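Local coordinates for protein accelerated cell death 11 (PDB 4NT1) that transfers ceramide-1-phosphate and phytoceramide-1-phosphate selectively between membranes, using an all-helical GLTP fold, at residues I14-A17 / F18-A22; T35-S38 / H39-L43; G108-M111 / V112-F116. All blocks are in the same frame, centred on the assembly; numbering follows the deposited sequence.

From the N terminus, contact 1 (14-17 with 18-22) comes first, on helix 10-25, then contact 2 (35-38 with 39-43) on helix 34-51, the next helix in the chain, and last contact 3 (108-111 with 112-116) on helix 98-121. Each joins neighbouring turns of a single helix, so none closes a loop, and the three follow in series without nesting or crossing. In space they converge. Leu-21 and Ala-17 of contact 1 pack on Ala-40 and Leu-43 of contact 2, while Leu-109 of contact 3 meets both Phe-18 of contact 1 and Cys-41 of contact 2, which ties three helices of the GLTP fold together.

Contact 1 (I14-A17 / F18-A22); sequences ISAA and FKKLA
Ile-14 and Phe-18 lie one turn apart on helix 10-25 of the all-helical GLTP fold, their side chains side by side and pointing the same way. The apolar part of the contact is theirs: CG2 of Ile-14 comes within 4.0 Å of CD2 of Phe-18. In Ile-14 that methyl stands anti to the backbone N, beside the carbonyl carbon, which carries it up the helix toward the ring. The edge of the same ring also receives Ile-14 O, which lies near the ring plane, 3.2 Å from CD2. Both residues are buried, and their apolar bulk suits the side of the helix that packs on helix 173-199. Here Tyr-183 of that helix meets Phe-18 edge-to-face and also touches Ile-14. Ala-17, small enough for a close approach between helices, and Leu-21 turn to helix 34-51.

The backbone supplies the regular i to i+4 bonds, among them Lys-19 N to Ser-15 O at 2.9 Å and the longer Leu-21 N to Ala-17 O at 3.3 Å. Ser-15 is polar but buried; its OG bonds to His-179 ND1 of helix 173-199 and to Arg-12 O of the preceding turn, so the hydroxyl is satisfied.

The remaining polar contacts lie on the outer face, where long, charged Lys-19 and Lys-20 suit a surface facing solvent. The chain of Lys-20 is extended as far as CE and then bends at its last torsion (chi4 71°), turning its ammonium back over the preceding turn. Ala-16 O already accepts a hydrogen bond from the backbone N of Lys-20, and Lys-20 NZ reaches it directly through a weak bond of 3.5 Å. A water completes the link, donating to Ala-16 O at 3.1 Å and accepting from Lys-20 NZ at 2.9 Å.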
loop_
_atom_site.group_PDB
_atom_site.type_symbol
_atom_site.label_atom_id
_atom_site.label_comp_id
_atom_site.label_asym_id
_atom_site.label_seq_id
_atom_site.Cartn_x
_atom_site.Cartn_y
_atom_site.Cartn_z
ATOM N N ILE A 14 -4.445 -10.493 4.576
ATOM C CA ILE A 14 -4.338 -9.044 4.460
ATOM C C ILE A 14 -5.330 -8.315 5.371
ATOM O O ILE A 14 -4.951 -7.404 6.105
ATOM C CB ILE A 14 -4.535 -8.586 3.014
ATOM C CG1 ILE A 14 -3.296 -8.946 2.189
ATOM C CG2 ILE A 14 -4.798 -7.090 2.971
ATOM C CD1 ILE A 14 -3.519 -8.821 0.667
ATOM N N SER A 15 -6.601 -8.706 5.337
ATOM C CA SER A 15 -7.583 -7.988 6.154
ATOM C C SER A 15 -7.309 -8.163 7.653
ATOM O O SER A 15 -7.489 -7.228 8.438
ATOM C CB SER A 15 -9.025 -8.389 5.793
ATOM O OG SER A 15 -9.298 -9.725 6.169
ATOM N N ALA A 16 -6.855 -9.350 8.049
ATOM C CA ALA A 16 -6.564 -9.608 9.458
ATOM C C ALA A 16 -5.390 -8.759 9.938
ATOM O O ALA A 16 -5.434 -8.188 11.028
ATOM C CB ALA A 16 -6.262 -11.091 9.684
ATOM N N ALA A 17 -4.340 -8.685 9.121
ATOM C CA ALA A 17 -3.141 -7.952 9.507
ATOM C C ALA A 17 -3.443 -6.465 9.638
ATOM O O ALA A 17 -2.986 -5.803 10.576
ATOM C CB ALA A 17 -2.014 -8.193 8.496
ATOM N N PHE A 18 -4.220 -5.932 8.702
ATOM C CA PHE A 18 -4.506 -4.505 8.735
ATOM C C PHE A 18 -5.533 -4.104 9.790
ATOM O O PHE A 18 -5.461 -3.010 10.343
ATOM C CB PHE A 18 -4.804 -3.987 7.328
ATOM C CG PHE A 18 -3.551 -3.825 6.517
ATOM C CD1 PHE A 18 -2.852 -2.621 6.532
ATOM C CD2 PHE A 18 -3.026 -4.895 5.809
ATOM C CE1 PHE A 18 -1.653 -2.483 5.826
ATOM C CE2 PHE A 18 -1.837 -4.766 5.097
ATOM C CZ PHE A 18 -1.152 -3.558 5.103
ATOM N N LYS A 19 -6.464 -5.007 10.084
ATOM C CA LYS A 19 -7.360 -4.816 11.207
ATOM C C LYS A 19 -6.556 -4.577 12.486
ATOM O O LYS A 19 -6.848 -3.662 13.250
ATOM C CB LYS A 19 -8.287 -6.029 11.361
ATOM C CG LYS A 19 -9.280 -5.891 12.508
ATOM C CD LYS A 19 -10.218 -7.087 12.599
ATOM C CE LYS A 19 -11.503 -6.844 11.832
ATOM N NZ LYS A 19 -12.323 -5.764 12.447
ATOM N N LYS A 20 -5.516 -5.385 12.699
ATOM C CA LYS A 20 -4.675 -5.249 13.889
ATOM C C LYS A 20 -3.962 -3.899 13.947
ATOM O O LYS A 20 -3.868 -3.288 15.009
ATOM C CB LYS A 20 -3.636 -6.370 13.964
ATOM C CG LYS A 20 -4.223 -7.737 14.269
ATOM C CD LYS A 20 -3.124 -8.788 14.240
ATOM C CE LYS A 20 -3.692 -10.182 14.455
ATOM N NZ LYS A 20 -4.482 -10.634 13.274
ATOM N N LEU A 21 -3.450 -3.445 12.805
ATOM C CA LEU A 21 -2.786 -2.150 12.733
ATOM C C LEU A 21 -3.786 -1.026 12.998
ATOM O O LEU A 21 -3.458 -0.072 13.696
ATOM C CB LEU A 21 -2.072 -1.970 11.384
ATOM C CG LEU A 21 -0.857 -2.897 11.223
ATOM C CD1 LEU A 21 -0.287 -2.862 9.781
ATOM C CD2 LEU A 21 0.215 -2.531 12.243
ATOM N N ALA A 22 -5.005 -1.147 12.465
ATOM C CA ALA A 22 -6.033 -0.119 12.706
ATOM C C ALA A 22 -6.382 -0.035 14.196
ATOM O O ALA A 22 -6.527 1.050 14.764
ATOM C CB ALA A 22 -7.275 -0.402 11.883
HETATM O O HOH W 1 -7.144 -9.470 13.249
#

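Contact 2 (T35-S38 / H39-L43); sequences TQFS and HACSL. With NA (sodium ion), chain E.
His-39 lies alongside Thr-35, one turn later on helix 34-51. Its CB sits 3.5 Å from Thr-35 O, the carbonyl that also accepts a hydrogen bond from its backbone N in a nearly straight line (168°). With CG anti to the carbonyl carbon (chi1 -75°), the imidazole is carried back beside that turn: CG and CD2 pass close to the same oxygen, and CD2 comes 3.8 Å from Ser-38 OG. At the far rim, NE2 and CE1 meet Thr-35 CG2, which hangs over one face of the ring in a CH-pi contact, 4.0 Å from the centroid.

Threonine suits this place because its two branches do different work. While the methyl rests over the rim of the imidazole face, Thr-35 OG1 binds the sodium ion at 2.6 Å, in a site completed by two waters and the carbonyl oxygens of Ser-73 and Ile-76.

On the inner side, Cys-41 SG lies over a face of the Phe-37 ring, 3.7 Å from its centroid and offset toward the rim. Both side chains also pack against helix 98-121, where a compact sulfur and a flat ring fit a close interface. Sulfur and pi cloud are both polarisable, so dispersion probably contributes much of the attraction within this buried pair, whereas the sodium site at Thr-35 depends on oxygen ligands.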
loop_
_atom_site.group_PDB
_atom_site.type_symbol
_atom_site.label_atom_id
_atom_site.label_comp_id
_atom_site.label_asym_id
_atom_site.label_seq_id
_atom_site.Cartn_x
_atom_site.Cartn_y
_atom_site.Cartn_z
ATOM N N THR A 35 8.371 -4.114 12.843
ATOM C CA THR A 35 8.353 -5.493 12.367
ATOM C C THR A 35 6.929 -5.858 11.958
ATOM O O THR A 35 6.698 -6.253 10.817
ATOM C CB THR A 35 8.916 -6.482 13.417
ATOM O OG1 THR A 35 10.269 -6.131 13.720
ATOM C CG2 THR A 35 8.882 -7.928 12.897
ATOM N N GLN A 36 5.972 -5.691 12.871
ATOM C CA GLN A 36 4.566 -5.992 12.550
ATOM C C GLN A 36 4.071 -5.252 11.311
ATOM O O GLN A 36 3.445 -5.847 10.422
ATOM C CB GLN A 36 3.650 -5.645 13.724
ATOM C CG GLN A 36 2.182 -5.938 13.437
ATOM C CD GLN A 36 1.335 -5.894 14.697
ATOM O OE1 GLN A 36 1.861 -5.774 15.813
ATOM N NE2 GLN A 36 0.018 -5.977 14.530
ATOM N N PHE A 37 4.322 -3.944 11.278
ATOM C CA PHE A 37 3.931 -3.110 10.140
ATOM C C PHE A 37 4.544 -3.613 8.834
ATOM O O PHE A 37 3.843 -3.807 7.841
ATOM C CB PHE A 37 4.350 -1.668 10.397
ATOM C CG PHE A 37 4.147 -0.749 9.222
ATOM C CD1 PHE A 37 2.893 -0.225 8.943
ATOM C CD2 PHE A 37 5.216 -0.406 8.406
ATOM C CE1 PHE A 37 2.701 0.622 7.861
ATOM C CE2 PHE A 37 5.031 0.442 7.315
ATOM C CZ PHE A 37 3.776 0.959 7.047
ATOM N N SER A 38 5.850 -3.849 8.834
ATOM C CA SER A 38 6.509 -4.242 7.586
ATOM C C SER A 38 6.011 -5.605 7.089
ATOM O O SER A 38 5.813 -5.807 5.883
ATOM C CB SER A 38 8.037 -4.202 7.726
ATOM O OG SER A 38 8.500 -5.192 8.633
ATOM N N HIS A 39 5.784 -6.531 8.019
ATOM C CA HIS A 39 5.214 -7.830 7.671
ATOM C C HIS A 39 3.823 -7.710 7.028
ATOM O O HIS A 39 3.529 -8.391 6.041
ATOM C CB HIS A 39 5.141 -8.742 8.904
ATOM C CG HIS A 39 6.468 -9.300 9.326
ATOM N ND1 HIS A 39 6.584 -10.402 10.145
ATOM C CD2 HIS A 39 7.733 -8.899 9.051
ATOM C CE1 HIS A 39 7.864 -10.662 10.350
ATOM N NE2 HIS A 39 8.582 -9.769 9.692
ATOM N N ALA A 40 2.972 -6.854 7.586
ATOM C CA ALA A 40 1.636 -6.641 7.021
ATOM C C ALA A 40 1.730 -6.080 5.608
ATOM O O ALA A 40 1.020 -6.510 4.701
ATOM C CB ALA A 40 0.824 -5.712 7.906
ATOM N N CYS A 41 2.619 -5.110 5.428
ATOM C CA CYS A 41 2.837 -4.529 4.115
ATOM C C CYS A 41 3.305 -5.581 3.112
ATOM O O CYS A 41 2.960 -5.510 1.927
ATOM C CB CYS A 41 3.838 -3.379 4.202
ATOM S SG CYS A 41 3.192 -1.926 5.084
ATOM N N SER A 42 4.069 -6.560 3.586
ATOM C CA SER A 42 4.578 -7.606 2.707
ATOM C C SER A 42 3.459 -8.525 2.219
ATOM O O SER A 42 3.566 -9.130 1.159
ATOM C CB SER A 42 5.697 -8.402 3.382
ATOM O OG SER A 42 6.318 -9.284 2.462
ATOM N N LEU A 43 2.370 -8.610 2.975
ATOM C CA LEU A 43 1.239 -9.428 2.527
ATOM C C LEU A 43 0.561 -8.814 1.305
ATOM O O LEU A 43 -0.090 -9.509 0.520
ATOM C CB LEU A 43 0.222 -9.627 3.649
ATOM C CG LEU A 43 0.728 -10.377 4.884
ATOM C CD1 LEU A 43 -0.331 -10.353 5.994
ATOM C CD2 LEU A 43 1.127 -11.809 4.532
HETATM NA NA NA E . 11.597 -4.731 15.490
HETATM O O HOH W 2 9.475 -3.799 15.611
HETATM O O HOH W 3 11.345 -4.109 18.164
#

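Contact 3 (G108-M111 / V112-F116); sequences GLDM and VKVLF
Asp-110 reaches across Lys-113, the two side chains crossing obliquely, and its OD1 lies 3.5 Å from Lys-113 CE. The ammonium itself stays farther away: Asp-110 OD1 and Lys-113 NZ are 4.4 Å apart, too far for a salt bridge. A water spans the gap, donating to Asp-110 OD1 at 2.8 Å and accepting a weak bond from Lys-113 NZ. Bends in the outer part of the lysine chain, with chi3 at 83°, help to set the amino group aside from the carboxylate. Lys-113 NZ also forms a long, weak ion pair with Glu-117 OE2.

This polar strip runs along one side of helix 98-121, a helix of the GLTP fold that also carries Arg-100 and Arg-104, which bind the ceramide-1-phosphate type of lipid, probably at its phosphate. The faces that carry Val-112 and Met-111 are buried and apolar. Val-112, whose branches both leave CB close to the backbone, sets CG2 3.4 Å from Gly-108 O and faces helices 34-51 and 173-199. The long, flexible Met-111 extends instead to Phe-48 and Val-139. Backbone bonds one turn apart run beneath these side chains, including Leu-115 N to Met-111 O at 2.8 Å, and Leu-109 O additionally accepts a hydrogen bond from the hydroxyl of Tyr-183.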
loop_
_atom_site.group_PDB
_atom_site.type_symbol
_atom_site.label_atom_id
_atom_site.label_comp_id
_atom_site.label_asym_id
_atom_site.label_seq_id
_atom_site.Cartn_x
_atom_site.Cartn_y
_atom_site.Cartn_z
ATOM N N GLY A 108 1.909 2.836 -1.697
ATOM C CA GLY A 108 1.416 1.547 -2.141
ATOM C C GLY A 108 0.150 1.110 -1.409
ATOM O O GLY A 108 -0.801 0.620 -2.022
ATOM N N LEU A 109 0.141 1.280 -0.086
ATOM C CA LEU A 109 -1.037 0.929 0.708
ATOM C C LEU A 109 -2.232 1.745 0.259
ATOM O O LEU A 109 -3.355 1.239 0.197
ATOM C CB LEU A 109 -0.798 1.189 2.191
ATOM C CG LEU A 109 0.307 0.376 2.849
ATOM C CD1 LEU A 109 0.499 0.826 4.296
ATOM C CD2 LEU A 109 0.030 -1.139 2.767
ATOM N N ASP A 110 -1.987 3.017 -0.045
ATOM C CA ASP A 110 -3.039 3.922 -0.492
ATOM C C ASP A 110 -3.541 3.499 -1.873
ATOM O O ASP A 110 -4.751 3.453 -2.105
ATOM C CB ASP A 110 -2.502 5.367 -0.503
ATOM C CG ASP A 110 -3.600 6.420 -0.488
ATOM O OD1 ASP A 110 -4.759 6.088 -0.173
ATOM O OD2 ASP A 110 -3.283 7.599 -0.787
ATOM N N MET A 111 -2.636 3.155 -2.790
ATOM C CA MET A 111 -3.094 2.705 -4.109
ATOM C C MET A 111 -3.988 1.461 -4.010
ATOM O O MET A 111 -4.989 1.349 -4.715
ATOM C CB MET A 111 -1.937 2.430 -5.078
ATOM C CG MET A 111 -2.409 2.429 -6.566
ATOM S SD MET A 111 -1.511 1.267 -7.614
ATOM C CE MET A 111 -2.366 -0.279 -7.280
ATOM N N VAL A 112 -3.611 0.522 -3.150
ATOM C CA VAL A 112 -4.408 -0.685 -2.960
ATOM C C VAL A 112 -5.758 -0.318 -2.346
ATOM O O VAL A 112 -6.796 -0.820 -2.780
ATOM C CB VAL A 112 -3.674 -1.762 -2.134
ATOM C CG1 VAL A 112 -4.603 -2.972 -1.878
ATOM C CG2 VAL A 112 -2.407 -2.222 -2.861
ATOM N N LYS A 113 -5.752 0.578 -1.366
ATOM C CA LYS A 113 -7.008 1.048 -0.790
ATOM C C LYS A 113 -7.958 1.604 -1.860
ATOM O O LYS A 113 -9.139 1.265 -1.875
ATOM C CB LYS A 113 -6.778 2.121 0.278
ATOM C CG LYS A 113 -8.084 2.609 0.916
ATOM C CD LYS A 113 -7.899 3.820 1.812
ATOM C CE LYS A 113 -7.877 5.099 1.021
ATOM N NZ LYS A 113 -8.706 6.138 1.694
ATOM N N VAL A 114 -7.448 2.466 -2.739
ATOM C CA VAL A 114 -8.289 3.061 -3.790
ATOM C C VAL A 114 -8.698 2.015 -4.808
ATOM O O VAL A 114 -9.842 1.984 -5.259
ATOM C CB VAL A 114 -7.578 4.225 -4.517
ATOM C CG1 VAL A 114 -8.440 4.750 -5.688
ATOM C CG2 VAL A 114 -7.260 5.342 -3.534
ATOM N N LEU A 115 -7.757 1.154 -5.176
ATOM C CA LEU A 115 -8.078 0.034 -6.047
ATOM C C LEU A 115 -9.283 -0.756 -5.513
ATOM O O LEU A 115 -10.255 -0.998 -6.245
ATOM C CB LEU A 115 -6.871 -0.894 -6.191
ATOM C CG LEU A 115 -7.185 -2.176 -6.953
ATOM C CD1 LEU A 115 -7.485 -1.836 -8.412
ATOM C CD2 LEU A 115 -6.001 -3.118 -6.866
ATOM N N PHE A 116 -9.220 -1.162 -4.242
ATOM C CA PHE A 116 -10.315 -1.900 -3.616
ATOM C C PHE A 116 -11.629 -1.100 -3.587
ATOM O O PHE A 116 -12.700 -1.626 -3.905
ATOM C CB PHE A 116 -9.929 -2.350 -2.195
ATOM C CG PHE A 116 -8.979 -3.523 -2.159
ATOM C CD1 PHE A 116 -8.443 -4.047 -3.329
ATOM C CD2 PHE A 116 -8.620 -4.102 -0.950
ATOM C CE1 PHE A 116 -7.564 -5.129 -3.294
ATOM C CE2 PHE A 116 -7.751 -5.189 -0.912
ATOM C CZ PHE A 116 -7.227 -5.701 -2.082
HETATM O O HOH W 4 -6.944 7.852 -0.642
#